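Local coordinates for natterin-like protein (Lethenteron camtschaticum, PDB 6IUL) that probably recognises cell-surface glycans with a jacalin-like lectin domain and acts as a cytotoxin by forming membrane pores through an aerolysin-type region, at residues E73-W81 / L111-G122; L33-Q41 / F102-G110. One frame throughout, in Å; residues are numbered along the deposited sequence.

Interaction 1: residues E73-W81 / L111-G122; sequences EFIKSLSLW and LKTEYKIDVGSG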
loop_
_atom_site.group_PDB
_atom_site.type_symbol
_atom_site.label_atom_id
_atom_site.label_comp_id
_atom_site.label_asym_id
_atom_site.label_seq_id
_atom_site.Cartn_x
_atom_site.Cartn_y
_atom_site.Cartn_z
ATOM N N GLU A 73 8.767 7.638 17.000
ATOM C CA GLU A 73 9.952 7.674 17.890
ATOM C C GLU A 73 9.585 7.185 19.273
ATOM O O GLU A 73 8.640 7.690 19.868
ATOM C CB GLU A 73 10.495 9.094 17.988
ATOM C CG GLU A 73 11.824 9.191 18.706
ATOM C CD GLU A 73 12.381 10.609 18.750
ATOM O OE1 GLU A 73 11.570 11.557 18.632
ATOM O OE2 GLU A 73 13.628 10.751 18.933
ATOM N N PHE A 74 10.329 6.205 19.793
ATOM C CA PHE A 74 10.071 5.718 21.130
ATOM C C PHE A 74 11.300 5.816 22.018
ATOM O O PHE A 74 12.333 6.269 21.577
ATOM C CB PHE A 74 9.507 4.285 21.104
ATOM C CG PHE A 74 10.389 3.281 20.457
ATOM C CD1 PHE A 74 10.341 3.067 19.076
ATOM C CD2 PHE A 74 11.256 2.497 21.227
ATOM C CE1 PHE A 74 11.171 2.118 18.481
ATOM C CE2 PHE A 74 12.075 1.515 20.645
ATOM C CZ PHE A 74 12.045 1.332 19.253
ATOM N N ILE A 75 11.180 5.378 23.273
ATOM C CA ILE A 75 12.289 5.480 24.230
ATOM C C ILE A 75 13.071 4.196 24.301
ATOM O O ILE A 75 12.507 3.124 24.486
ATOM C CB ILE A 75 11.775 5.886 25.621
ATOM C CG1 ILE A 75 11.222 7.301 25.580
ATOM C CG2 ILE A 75 12.900 5.826 26.624
ATOM C CD1 ILE A 75 10.551 7.750 26.871
ATOM N N LYS A 76 14.385 4.299 24.099
ATOM C CA LYS A 76 15.276 3.160 24.133
ATOM C C LYS A 76 15.836 2.900 25.536
ATOM O O LYS A 76 16.097 1.757 25.953
ATOM C CB LYS A 76 16.397 3.404 23.105
ATOM C CG LYS A 76 17.631 2.558 23.256
ATOM C CD LYS A 76 18.557 2.808 22.059
ATOM C CE LYS A 76 19.227 4.158 22.168
ATOM N NZ LYS A 76 20.332 4.265 21.204
ATOM N N SER A 77 16.066 3.967 26.270
ATOM C CA SER A 77 16.590 3.847 27.643
ATOM C C SER A 77 16.165 5.062 28.449
ATOM O O SER A 77 15.962 6.126 27.917
ATOM C CB SER A 77 18.119 3.711 27.641
ATOM O OG SER A 77 18.733 4.886 27.150
ATOM N N LEU A 78 16.020 4.865 29.737
ATOM C CA LEU A 78 15.648 5.897 30.674
ATOM C C LEU A 78 16.390 5.679 31.984
ATOM O O LEU A 78 16.465 4.569 32.462
ATOM C CB LEU A 78 14.158 5.814 30.941
ATOM C CG LEU A 78 13.635 6.701 32.106
ATOM C CD1 LEU A 78 13.500 8.116 31.635
ATOM C CD2 LEU A 78 12.285 6.222 32.596
ATOM N N SER A 79 16.906 6.744 32.562
ATOM C CA SER A 79 17.475 6.720 33.894
ATOM C C SER A 79 16.884 7.810 34.740
ATOM O O SER A 79 16.625 8.903 34.268
ATOM C CB SER A 79 18.979 6.945 33.815
ATOM O OG SER A 79 19.589 5.791 33.278
ATOM N N LEU A 80 16.659 7.494 35.997
ATOM C CA LEU A 80 16.241 8.446 36.970
ATOM C C LEU A 80 17.249 8.465 38.126
ATOM O O LEU A 80 17.879 7.440 38.444
ATOM C CB LEU A 80 14.870 8.074 37.488
ATOM C CG LEU A 80 13.760 8.012 36.431
ATOM C CD1 LEU A 80 12.496 7.471 37.066
ATOM C CD2 LEU A 80 13.493 9.376 35.830
ATOM N N TRP A 81 17.413 9.651 38.732
ATOM C CA TRP A 81 18.277 9.864 39.896
ATOM C C TRP A 81 17.497 10.557 40.997
ATOM O O TRP A 81 16.635 11.428 40.752
ATOM C CB TRP A 81 19.420 10.787 39.550
ATOM C CG TRP A 81 20.521 10.250 38.750
ATOM C CD1 TRP A 81 21.731 9.871 39.190
ATOM C CD2 TRP A 81 20.556 10.137 37.317
ATOM N NE1 TRP A 81 22.527 9.476 38.113
ATOM C CE2 TRP A 81 21.828 9.649 36.962
ATOM C CE3 TRP A 81 19.620 10.374 36.310
ATOM C CZ2 TRP A 81 22.191 9.385 35.668
ATOM C CZ3 TRP A 81 19.972 10.134 35.030
ATOM C CH2 TRP A 81 21.277 9.641 34.706
ATOM N N LEU A 111 25.181 14.383 40.984
ATOM C CA LEU A 111 24.410 13.102 40.788
ATOM C C LEU A 111 25.143 11.880 41.308
ATOM O O LEU A 111 26.287 11.688 40.979
ATOM C CB LEU A 111 24.050 12.877 39.308
ATOM C CG LEU A 111 23.097 13.939 38.724
ATOM C CD1 LEU A 111 22.935 13.647 37.252
ATOM C CD2 LEU A 111 21.768 14.001 39.448
ATOM N N LYS A 112 24.473 11.036 42.076
ATOM C CA LYS A 112 25.117 9.835 42.606
ATOM C C LYS A 112 24.799 8.461 42.061
ATOM O O LYS A 112 25.517 7.931 41.232
ATOM C CB LYS A 112 24.949 9.783 44.129
ATOM C CG LYS A 112 25.916 10.749 44.823
ATOM C CD LYS A 112 26.173 10.441 46.297
ATOM C CE LYS A 112 27.460 11.127 46.739
ATOM N NZ LYS A 112 27.890 10.723 48.102
ATOM N N THR A 113 23.733 7.842 42.499
ATOM C CA THR A 113 23.364 6.543 41.934
ATOM C C THR A 113 22.295 6.691 40.815
ATOM O O THR A 113 21.240 7.255 41.015
ATOM C CB THR A 113 22.826 5.608 43.017
ATOM O OG1 THR A 113 23.715 5.634 44.145
ATOM C CG2 THR A 113 22.757 4.155 42.495
ATOM N N GLU A 114 22.627 6.139 39.659
ATOM C CA GLU A 114 21.759 6.093 38.510
ATOM C C GLU A 114 20.878 4.827 38.534
ATOM O O GLU A 114 21.368 3.703 38.673
ATOM C CB GLU A 114 22.627 6.105 37.256
ATOM C CG GLU A 114 21.844 5.959 35.955
ATOM C CD GLU A 114 22.719 6.025 34.733
ATOM O OE1 GLU A 114 23.953 6.144 34.867
ATOM O OE2 GLU A 114 22.203 5.905 33.602
ATOM N N TYR A 115 19.578 5.029 38.416
ATOM C CA TYR A 115 18.621 3.931 38.338
ATOM C C TYR A 115 18.177 3.808 36.890
ATOM O O TYR A 115 17.447 4.657 36.351
ATOM C CB TYR A 115 17.451 4.179 39.263
ATOM C CG TYR A 115 17.918 4.229 40.695
ATOM C CD1 TYR A 115 18.093 3.054 41.442
ATOM C CD2 TYR A 115 18.220 5.436 41.288
ATOM C CE1 TYR A 115 18.550 3.108 42.754
ATOM C CE2 TYR A 115 18.679 5.503 42.604
ATOM C CZ TYR A 115 18.850 4.348 43.328
ATOM O OH TYR A 115 19.288 4.421 44.620
ATOM N N LYS A 116 18.681 2.758 36.256
ATOM C CA LYS A 116 18.375 2.470 34.883
ATOM C C LYS A 116 17.065 1.721 34.859
ATOM O O LYS A 116 16.943 0.706 35.487
ATOM C CB LYS A 116 19.504 1.689 34.236
ATOM C CG LYS A 116 20.806 2.471 34.109
ATOM C CD LYS A 116 21.825 1.642 33.329
ATOM C CE LYS A 116 22.910 2.425 32.614
ATOM N NZ LYS A 116 23.909 3.058 33.509
ATOM N N ILE A 117 16.092 2.272 34.145
ATOM C CA ILE A 117 14.735 1.823 34.215
ATOM C C ILE A 117 14.417 0.847 33.043
ATOM O O ILE A 117 14.888 1.027 31.897
ATOM C CB ILE A 117 13.802 3.049 34.094
ATOM C CG1 ILE A 117 14.155 4.093 35.159
ATOM C CG2 ILE A 117 12.332 2.650 34.179
ATOM C CD1 ILE A 117 14.011 3.648 36.618
ATOM N N ASP A 118 13.590 -0.142 33.348
ATOM C CA ASP A 118 13.014 -1.001 32.348
ATOM C C ASP A 118 11.891 -0.246 31.575
ATOM O O ASP A 118 10.801 -0.051 32.084
ATOM C CB ASP A 118 12.434 -2.236 33.012
ATOM C CG ASP A 118 11.869 -3.268 31.978
ATOM O OD1 ASP A 118 11.834 -2.934 30.787
ATOM O OD2 ASP A 118 11.392 -4.371 32.360
ATOM N N VAL A 119 12.167 0.131 30.343
ATOM C CA VAL A 119 11.219 0.860 29.547
ATOM C C VAL A 119 10.191 0.009 28.812
ATOM O O VAL A 119 9.376 0.516 28.070
ATOM C CB VAL A 119 11.918 1.752 28.505
ATOM C CG1 VAL A 119 12.971 2.628 29.181
ATOM C CG2 VAL A 119 12.552 0.930 27.404
ATOM N N GLY A 120 10.205 -1.286 29.031
ATOM C CA GLY A 120 9.274 -2.178 28.364
ATOM C C GLY A 120 9.394 -2.131 26.862
ATOM O O GLY A 120 10.438 -2.459 26.329
ATOM N N SER A 121 8.309 -1.695 26.204
ATOM C CA SER A 121 8.307 -1.461 24.791
ATOM C C SER A 121 8.922 -0.120 24.411
ATOM O O SER A 121 9.109 0.153 23.241
ATOM C CB SER A 121 6.877 -1.483 24.275
ATOM O OG SER A 121 6.160 -0.345 24.718
ATOM N N GLY A 122 9.152 0.750 25.392
ATOM C CA GLY A 122 9.589 2.112 25.107
ATOM C C GLY A 122 8.464 3.062 24.748
ATOM O O GLY A 122 8.711 4.214 24.430
HETATM O O HOH W 1 17.075 2.037 30.841
#
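Trp-81 is the largest piece of this contact, and its indole is held from both faces. Leu-111 CD1 sits over one face, 4.1 Å from the centroid of the Trp-81 five-membered ring. Across the other, the Glu-114 chain runs alongside, with its CA 3.8 Å from the same centroid. Glu-114 has its CG anti to the backbone N (chi1 176°) and stays extended, which carries the carboxylate past the indole to Ser-79. There Ser-79 OG donates to the anti lone pair of Glu-114 OE2 at 2.6 Å. The same oxygen takes a salt bridge from Lys-116 NZ at 3.3 Å, so OE2 has two partners.

The other side of the sheet is apolar: Leu-78 and Ile-117 lie side by side, Leu-78 CD2 being 3.8 Å from Ile-117 CG1, while Leu-80 crosses the end of Ile-117. Phe-140, Phe-142 and Ile-11 close over these leucines. Tyr-115 is on this side too but lies at the molecular surface; its ring edge meets Leu-80 O in plane.

The backbone ladder is firm at Leu-80 and Tyr-115, bonded both ways. At Leu-78 one direct bond remains, from Ile-117 N to Leu-78 O, and a water takes the place of the other, between Leu-78 N and Ile-117 O, 2.6 Å from the latter. The chains close up again where Ile-75 N bonds, at 3.0 Å, the carbonyl O of Gly-122, the last residue of the type II' turn that starts at Val-119. Asp-118, in the approach to that turn, bridges to Lys-172 of the second subunit. Strand 114-117 returning beside strand 75-82 completes a four-stranded Greek key, one face of the jacalin-type beta-prism.

Interaction 2: residues L33-Q41 / F102-G110; sequences LSVSVGGWQ and FFAKMTDWG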
loop_
_atom_site.group_PDB
_atom_site.type_symbol
_atom_site.label_atom_id
_atom_site.label_comp_id
_atom_site.label_asym_id
_atom_site.label_seq_id
_atom_site.Cartn_x
_atom_site.Cartn_y
_atom_site.Cartn_z
ATOM N N LEU A 33 7.254 16.451 26.694
ATOM C CA LEU A 33 7.573 16.633 28.094
ATOM C C LEU A 33 8.363 17.916 28.279
ATOM O O LEU A 33 9.227 18.258 27.469
ATOM C CB LEU A 33 8.459 15.498 28.530
ATOM C CG LEU A 33 9.045 15.518 29.907
ATOM C CD1 LEU A 33 7.911 15.448 30.894
ATOM C CD2 LEU A 33 10.034 14.371 30.186
ATOM N N SER A 34 8.088 18.626 29.361
ATOM C CA SER A 34 8.855 19.781 29.748
ATOM C C SER A 34 9.162 19.724 31.252
ATOM O O SER A 34 8.296 19.424 32.051
ATOM C CB SER A 34 8.086 21.054 29.383
ATOM O OG SER A 34 8.801 22.178 29.811
ATOM N N VAL A 35 10.410 20.036 31.620
ATOM C CA VAL A 35 10.905 19.845 32.957
ATOM C C VAL A 35 11.581 21.115 33.477
ATOM O O VAL A 35 12.414 21.749 32.796
ATOM C CB VAL A 35 11.922 18.685 33.028
ATOM C CG1 VAL A 35 12.421 18.463 34.454
ATOM C CG2 VAL A 35 11.305 17.383 32.538
ATOM N N SER A 36 11.200 21.487 34.688
ATOM C CA SER A 36 11.827 22.555 35.416
ATOM C C SER A 36 12.692 21.956 36.522
ATOM O O SER A 36 12.285 21.009 37.205
ATOM C CB SER A 36 10.787 23.517 36.032
ATOM O OG SER A 36 10.131 24.275 35.013
ATOM N N VAL A 37 13.895 22.503 36.674
ATOM C CA VAL A 37 14.855 22.035 37.669
ATOM C C VAL A 37 15.237 23.180 38.632
ATOM O O VAL A 37 15.319 24.317 38.252
ATOM C CB VAL A 37 16.098 21.462 37.013
ATOM C CG1 VAL A 37 15.725 20.285 36.130
ATOM C CG2 VAL A 37 16.857 22.504 36.193
ATOM N N GLY A 38 15.380 22.861 39.891
ATOM C CA GLY A 38 15.949 23.803 40.834
ATOM C C GLY A 38 17.349 23.342 41.281
ATOM O O GLY A 38 17.958 22.446 40.682
ATOM N N GLY A 39 17.840 23.952 42.359
ATOM C CA GLY A 39 19.119 23.623 42.863
ATOM C C GLY A 39 19.296 22.209 43.343
ATOM O O GLY A 39 20.305 21.584 43.058
ATOM N N TRP A 40 18.312 21.693 44.032
ATOM C CA TRP A 40 18.438 20.387 44.684
ATOM C C TRP A 40 17.234 19.483 44.339
ATOM O O TRP A 40 16.861 18.562 45.085
ATOM C CB TRP A 40 18.610 20.540 46.233
ATOM C CG TRP A 40 17.578 21.466 46.886
ATOM C CD1 TRP A 40 17.580 22.864 46.872
ATOM C CD2 TRP A 40 16.452 21.083 47.687
ATOM N NE1 TRP A 40 16.501 23.332 47.582
ATOM C CE2 TRP A 40 15.811 22.278 48.119
ATOM C CE3 TRP A 40 15.928 19.849 48.090
ATOM C CZ2 TRP A 40 14.629 22.272 48.883
ATOM C CZ3 TRP A 40 14.762 19.831 48.873
ATOM C CH2 TRP A 40 14.125 21.049 49.269
ATOM N N GLN A 41 16.615 19.735 43.203
ATOM C CA GLN A 41 15.427 18.975 42.831
ATOM C C GLN A 41 15.015 19.205 41.382
ATOM O O GLN A 41 15.452 20.189 40.745
ATOM C CB GLN A 41 14.236 19.325 43.752
ATOM C CG GLN A 41 13.616 20.667 43.469
ATOM C CD GLN A 41 14.323 21.845 44.165
ATOM O OE1 GLN A 41 15.518 21.967 44.164
ATOM N NE2 GLN A 41 13.553 22.733 44.668
ATOM N N PHE A 102 17.549 13.490 25.969
ATOM C CA PHE A 102 16.982 14.528 26.806
ATOM C C PHE A 102 17.482 14.333 28.229
ATOM O O PHE A 102 17.410 13.197 28.755
ATOM C CB PHE A 102 15.442 14.485 26.797
ATOM C CG PHE A 102 14.818 15.523 27.701
ATOM C CD1 PHE A 102 14.809 16.899 27.336
ATOM C CD2 PHE A 102 14.318 15.163 28.929
ATOM C CE1 PHE A 102 14.238 17.842 28.163
ATOM C CE2 PHE A 102 13.775 16.117 29.793
ATOM C CZ PHE A 102 13.716 17.437 29.416
ATOM N N PHE A 103 17.982 15.411 28.841
ATOM C CA PHE A 103 18.632 15.301 30.145
ATOM C C PHE A 103 18.332 16.535 30.965
ATOM O O PHE A 103 18.713 17.626 30.581
ATOM C CB PHE A 103 20.155 15.183 29.970
ATOM C CG PHE A 103 20.910 14.801 31.246
ATOM C CD1 PHE A 103 20.275 14.162 32.313
ATOM C CD2 PHE A 103 22.270 15.024 31.348
ATOM C CE1 PHE A 103 20.961 13.816 33.441
ATOM C CE2 PHE A 103 22.991 14.647 32.482
ATOM C CZ PHE A 103 22.339 14.038 33.527
ATOM N N ALA A 104 17.602 16.365 32.057
ATOM C CA ALA A 104 17.284 17.474 32.917
ATOM C C ALA A 104 17.632 17.102 34.370
ATOM O O ALA A 104 17.169 16.077 34.876
ATOM C CB ALA A 104 15.812 17.819 32.770
ATOM N N LYS A 105 18.443 17.933 35.016
ATOM C CA LYS A 105 18.946 17.657 36.357
ATOM C C LYS A 105 19.030 18.912 37.253
ATOM O O LYS A 105 19.182 20.036 36.761
ATOM C CB LYS A 105 20.341 17.020 36.253
ATOM C CG LYS A 105 21.365 17.931 35.619
ATOM C CD LYS A 105 22.786 17.421 35.699
ATOM C CE LYS A 105 23.655 18.257 34.740
ATOM N NZ LYS A 105 25.059 18.347 35.199
ATOM N N MET A 106 18.857 18.700 38.560
ATOM C CA MET A 106 19.401 19.574 39.609
ATOM C C MET A 106 20.721 20.313 39.398
ATOM O O MET A 106 21.755 19.703 39.300
ATOM C CB MET A 106 19.950 18.742 40.758
ATOM C CG MET A 106 18.947 18.115 41.625
ATOM S SD MET A 106 19.821 17.243 42.941
ATOM C CE MET A 106 21.140 16.318 42.223
ATOM N N THR A 107 20.678 21.627 39.436
ATOM C CA THR A 107 21.793 22.487 39.044
ATOM C C THR A 107 22.914 22.513 40.072
ATOM O O THR A 107 24.040 22.712 39.708
ATOM C CB THR A 107 21.319 23.960 38.848
ATOM O OG1 THR A 107 20.742 24.452 40.067
ATOM C CG2 THR A 107 20.277 24.030 37.690
ATOM N N ASP A 108 22.614 22.318 41.346
ATOM C CA ASP A 108 23.635 22.464 42.410
ATOM C C ASP A 108 24.163 21.124 42.964
ATOM O O ASP A 108 25.301 20.797 42.770
ATOM C CB ASP A 108 23.099 23.341 43.545
ATOM C CG ASP A 108 22.665 24.731 43.054
ATOM O OD1 ASP A 108 23.110 25.137 41.963
ATOM O OD2 ASP A 108 21.835 25.387 43.728
ATOM N N TRP A 109 23.346 20.349 43.670
ATOM C CA TRP A 109 23.831 19.067 44.189
ATOM C C TRP A 109 24.300 18.188 42.995
ATOM O O TRP A 109 23.954 18.371 41.833
ATOM C CB TRP A 109 22.789 18.408 45.099
ATOM C CG TRP A 109 22.374 19.270 46.318
ATOM C CD1 TRP A 109 22.835 20.510 46.630
ATOM C CD2 TRP A 109 21.393 18.941 47.349
ATOM N NE1 TRP A 109 22.222 20.982 47.770
ATOM C CE2 TRP A 109 21.341 20.045 48.244
ATOM C CE3 TRP A 109 20.568 17.823 47.608
ATOM C CZ2 TRP A 109 20.481 20.077 49.391
ATOM C CZ3 TRP A 109 19.714 17.845 48.752
ATOM C CH2 TRP A 109 19.680 18.973 49.623
ATOM N N GLY A 110 25.151 17.220 43.255
ATOM C CA GLY A 110 25.733 16.404 42.166
ATOM C C GLY A 110 25.153 14.997 42.151
ATOM O O GLY A 110 24.740 14.437 43.173
#
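Trp-40 sets its CB squarely over the six-membered ring of Trp-109, 3.4 Å from the centroid. As modelled this is a CH-pi contact, though Trp-109 is poorly ordered and the detail is approximate. Trp-40 CG stands between its own backbone N and carbonyl carbon (chi1 49°), which sends the indole outward beside Trp-109, the two planes inclined at 31°. Both rings are exposed. Behind Trp-40, Met-106 lies against the backbone from Trp-40 to Gln-41, its CG 3.5 Å from Trp-40 C. Gln-41 OE1 accepts from Trp-40 N, while Trp-40 O is taken by Asn-83.

Gly-39 buries nearly as much surface with no side chain at all. Its carbonyl oxygen receives Asp-108 N at 3.0 Å in the carbonyl plane, on a lone pair, and more weakly Trp-109 N. One residue earlier, Gly-38 O accepts Thr-107 N at 3.1 Å. The two loops are thus clasped through main-chain atoms, with Thr-107 OG1 lying close over Gly-39 CA.

These loops leave two different sheets of the jacalin-type beta-prism, in which strands 33-37 and 102-105 run roughly parallel (28°), 7.0 Å apart at their closest, and meet through side chains rather than a backbone ladder.

Val-37 opens that seam. Its CB rests 3.4 Å from Lys-105 O, and its CG2 meets the Thr-107 methyl. Further in, Val-35 uses both branches, CG1 on Ala-104 CB at 3.8 Å and CG2 at the edge of the Phe-102 ring. Leu-33 crosses that phenylalanine at about a right angle, its CD2 reaching CE2, and Phe-94 and Phe-67 pack around the pair in the prism interior.

Both interactions reach the same four-stranded sheet, but at its opposite outer strands: interaction 1 joins 114-117 to its neighbour 75-82, whereas interaction 2 sets 101-105 against a separate sheet. The first is therefore stitched by a backbone ladder, one face mixing the Trp-81 indole and Ser-79 with charged Glu-114 and Lys-116, the other mainly apolar and buried, apart from Tyr-115. The second divides lengthwise instead, with hydrophobic side chains inside and main-chain bonds between loops at the exposed end. Segment 102-110 runs straight into 111-122, and the contacts touch there: Leu-111 CD2 lies 3.7 Å from Met-106 CE, and Phe-103 packs on Leu-111 and Trp-81. The second subunit reaches interaction 1 alone.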